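Local coordinates for putative sugar binding protein (Bacteroides vulgatus ATCC 8482, PDB 3KEZ) that probably binds sugars at the outer membrane as a calcium-containing member of the SusD family, and is thought to take part in nutrient binding, at residues Asp53-Thr64 with Tyr281-Phe290. Residues are numbered along the deposited sequence; the frame is centred on the assembly and turned at random.
Sequences DDMQAVSSTKRT and YDDMCITCSF
The Asp283 carboxylate grips the backbone where 53-64 leaves its turn. OD2 takes Arg63 N at 2.6 Å and OD1 takes Thr64 N at 2.9 Å, each on its syn lone pair. Thr64 OG1 adds a third bond, reaching OD1 on the anti side and tilted out of the carboxylate plane. Asp283 CG is anti to the backbone N (chi1 -157°), which brings the carboxylate alongside Arg63 and Thr64. Three direct donors and a water shared with Arg63 NH1 probably keep Asp283 charged.

Beside it, the Arg63 guanidinium lies flat over the Tyr281 ring as a cation-pi stack. CZ is 3.7 Å from the ring centroid, with the planes 11° apart. Glu270 holds Arg63 NE in a salt bridge. Lys62 runs past Asp283 in the opposite direction, and its NZ donates to Tyr281 O at 3.0 Å.

The middle is a two-stranded antiparallel sheet. Gln56 and Cys285 form the hydrogen-bonded pair, with N to O distances of 2.9 Å (Gln56 N to Cys285 O) and 3.0 Å (Cys285 N to Gln56 O). Val58 N continues the pairing to Asp283 O. Val58 CG2 packs on Cys285 SG, while Met55 CE and Met284 CE, the methyl ends of two selenomethionines, meet at 3.6 Å.

At the far end, Thr287 is the N-cap of helix 288-295. Its OG1 donates to Asp53 O at 2.8 Å and weakly accepts from Phe290 N. The Asp54 carboxylate rests obliquely against the Phe290 ring and is salt-bridged to Arg389.

This small sheet ties the N-terminal starch-binding-associated family region to the SusD family region, more than 200 residues on, away from the calcium site. Helix 43-50 packs on Met55, Thr64 and Met284, helix 272-275 on Arg63, Asp283 and Met284, and strand 313-316 on Val58, Asp282 and Ile286.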
# COMPACT_ATOMS: atom_id res chain seq x y z
N ASP A 53 -13.45 7.42 2.30
CA ASP A 53 -14.85 7.36 2.68
C ASP A 53 -15.31 6.08 3.41
O ASP A 53 -16.46 6.04 3.87
CB ASP A 53 -15.76 7.59 1.44
CG ASP A 53 -15.48 6.63 0.31
OD1 ASP A 53 -14.41 5.99 0.29
OD2 ASP A 53 -16.32 6.56 -0.63
N ASP A 54 -14.42 5.08 3.53
CA ASP A 54 -14.80 3.73 3.99
C ASP A 54 -14.31 3.40 5.40
O ASP A 54 -14.88 2.52 6.06
CB ASP A 54 -14.37 2.68 3.00
CG ASP A 54 -15.15 2.72 1.70
OD1 ASP A 54 -16.24 3.32 1.67
OD2 ASP A 54 -14.70 2.06 0.71
N MSE A 55 -13.36 4.20 5.89
CA MSE A 55 -12.86 4.14 7.26
C MSE A 55 -12.70 5.55 7.81
O MSE A 55 -12.58 6.52 7.05
CB MSE A 55 -11.52 3.37 7.35
CG MSE A 55 -11.66 1.93 6.83
SE MSE A 55 -10.19 0.85 7.38
CE MSE A 55 -10.60 0.92 9.24
N GLN A 56 -12.69 5.65 9.14
CA GLN A 56 -12.58 6.94 9.80
C GLN A 56 -11.84 6.75 11.10
O GLN A 56 -11.76 5.64 11.59
CB GLN A 56 -13.97 7.49 10.11
CG GLN A 56 -14.88 6.54 10.89
CD GLN A 56 -16.15 7.20 11.26
OE1 GLN A 56 -17.14 7.10 10.56
NE2 GLN A 56 -16.13 7.94 12.36
N ALA A 57 -11.33 7.84 11.66
CA ALA A 57 -10.91 7.86 13.06
C ALA A 57 -12.12 7.63 13.94
O ALA A 57 -13.22 8.14 13.66
CB ALA A 57 -10.28 9.19 13.42
N VAL A 58 -11.93 6.87 15.00
CA VAL A 58 -12.99 6.61 15.96
C VAL A 58 -13.34 7.88 16.73
O VAL A 58 -14.48 8.08 17.15
CB VAL A 58 -12.59 5.47 16.91
CG1 VAL A 58 -13.40 5.55 18.23
CG2 VAL A 58 -12.78 4.13 16.18
N SER A 59 -12.35 8.76 16.87
CA SER A 59 -12.55 10.06 17.49
C SER A 59 -11.46 11.01 17.01
O SER A 59 -10.46 10.59 16.44
CB SER A 59 -12.53 9.95 19.00
OG SER A 59 -11.20 10.09 19.47
N SER A 60 -11.64 12.30 17.28
CA SER A 60 -10.69 13.32 16.85
C SER A 60 -9.32 13.22 17.51
O SER A 60 -8.32 13.67 16.94
CB SER A 60 -11.25 14.69 17.12
OG SER A 60 -12.42 14.89 16.35
N THR A 61 -9.27 12.61 18.69
CA THR A 61 -8.05 12.50 19.49
C THR A 61 -7.29 11.19 19.26
O THR A 61 -6.26 10.94 19.89
CB THR A 61 -8.40 12.66 20.99
OG1 THR A 61 -9.32 11.62 21.39
CG2 THR A 61 -9.06 14.03 21.23
N LYS A 62 -7.77 10.36 18.35
CA LYS A 62 -7.09 9.10 17.98
C LYS A 62 -5.82 9.33 17.16
O LYS A 62 -5.63 10.38 16.55
CB LYS A 62 -8.07 8.21 17.23
CG LYS A 62 -9.30 7.81 18.05
CD LYS A 62 -8.92 7.10 19.34
CE LYS A 62 -10.14 6.59 20.08
NZ LYS A 62 -9.72 5.66 21.14
N ARG A 63 -4.94 8.35 17.09
CA ARG A 63 -3.74 8.55 16.25
C ARG A 63 -4.08 8.95 14.81
O ARG A 63 -3.32 9.67 14.20
CB ARG A 63 -2.86 7.31 16.19
CG ARG A 63 -1.81 7.26 17.27
CD ARG A 63 -2.22 6.48 18.45
NE ARG A 63 -1.18 6.41 19.46
CZ ARG A 63 -1.42 6.33 20.77
NH1 ARG A 63 -2.66 6.24 21.24
NH2 ARG A 63 -0.41 6.29 21.61
N THR A 64 -5.19 8.44 14.28
CA THR A 64 -5.64 8.73 12.88
C THR A 64 -6.47 10.00 12.73
O THR A 64 -6.81 10.41 11.59
CB THR A 64 -6.43 7.57 12.32
OG1 THR A 64 -7.49 7.20 13.22
CG2 THR A 64 -5.51 6.39 12.11
N TYR A 281 -5.95 0.26 20.50
CA TYR A 281 -6.20 1.69 20.73
C TYR A 281 -7.59 2.19 20.25
O TYR A 281 -7.89 3.38 20.37
CB TYR A 281 -5.10 2.57 20.09
CG TYR A 281 -3.85 2.77 20.93
CD1 TYR A 281 -3.91 2.97 22.31
CD2 TYR A 281 -2.60 2.81 20.32
CE1 TYR A 281 -2.73 3.14 23.08
CE2 TYR A 281 -1.44 3.00 21.07
CZ TYR A 281 -1.51 3.16 22.44
OH TYR A 281 -0.35 3.34 23.16
N ASP A 282 -8.44 1.29 19.75
CA ASP A 282 -9.79 1.69 19.28
C ASP A 282 -9.70 2.91 18.35
O ASP A 282 -10.40 3.91 18.54
CB ASP A 282 -10.71 2.02 20.46
CG ASP A 282 -10.68 0.95 21.55
OD1 ASP A 282 -9.74 0.97 22.35
OD2 ASP A 282 -11.62 0.12 21.63
N ASP A 283 -8.81 2.83 17.38
CA ASP A 283 -8.31 4.06 16.77
C ASP A 283 -9.03 4.35 15.45
O ASP A 283 -9.44 5.48 15.20
CB ASP A 283 -6.81 3.97 16.56
CG ASP A 283 -6.17 5.33 16.46
OD1 ASP A 283 -6.09 5.85 15.33
OD2 ASP A 283 -5.79 5.88 17.53
N MSE A 284 -9.16 3.34 14.61
CA MSE A 284 -9.79 3.53 13.31
C MSE A 284 -10.79 2.40 13.04
O MSE A 284 -10.51 1.23 13.34
CB MSE A 284 -8.73 3.64 12.23
CG MSE A 284 -7.80 2.45 12.13
SE MSE A 284 -6.31 2.59 10.86
CE MSE A 284 -7.21 2.22 9.21
N CYS A 285 -11.97 2.76 12.52
CA CYS A 285 -13.05 1.79 12.27
C CYS A 285 -13.66 2.01 10.87
O CYS A 285 -13.31 2.99 10.18
CB CYS A 285 -14.14 1.95 13.32
SG CYS A 285 -14.90 3.58 13.30
N ILE A 286 -14.56 1.13 10.46
CA ILE A 286 -15.25 1.34 9.19
C ILE A 286 -16.31 2.43 9.36
O ILE A 286 -16.82 2.64 10.45
CB ILE A 286 -15.91 0.07 8.64
CG1 ILE A 286 -17.07 -0.39 9.51
CG2 ILE A 286 -14.88 -1.04 8.39
CD1 ILE A 286 -17.74 -1.67 9.02
N THR A 287 -16.62 3.15 8.28
CA THR A 287 -17.73 4.09 8.28
C THR A 287 -19.06 3.33 8.17
O THR A 287 -19.09 2.18 7.72
CB THR A 287 -17.61 5.09 7.13
OG1 THR A 287 -17.46 4.34 5.92
CG2 THR A 287 -16.35 6.04 7.34
N CYS A 288 -20.15 3.96 8.57
CA CYS A 288 -21.47 3.34 8.39
C CYS A 288 -21.80 3.04 6.93
O CYS A 288 -22.37 1.99 6.61
CB CYS A 288 -22.56 4.23 8.96
SG CYS A 288 -22.46 4.34 10.78
N SER A 289 -21.49 3.99 6.06
CA SER A 289 -21.73 3.80 4.63
C SER A 289 -20.98 2.57 4.08
O SER A 289 -21.53 1.84 3.26
CB SER A 289 -21.36 5.04 3.81
OG SER A 289 -20.01 5.48 3.99
N PHE A 290 -19.76 2.32 4.55
CA PHE A 290 -19.03 1.15 4.06
C PHE A 290 -19.64 -0.16 4.64
O PHE A 290 -19.79 -1.14 3.92
CB PHE A 290 -17.55 1.18 4.40
CG PHE A 290 -16.84 -0.09 4.00
CD1 PHE A 290 -16.52 -0.31 2.68
CD2 PHE A 290 -16.54 -1.06 4.92
CE1 PHE A 290 -15.85 -1.48 2.30
CE2 PHE A 290 -15.93 -2.22 4.55
CZ PHE A 290 -15.57 -2.43 3.22
O HOH W 1 -18.62 7.71 4.63
O HOH W 2 -18.72 4.39 2.21
O HOH W 3 -19.73 6.66 9.63
O HOH W 4 -7.03 5.29 22.08
O HOH W 5 -5.29 6.11 20.17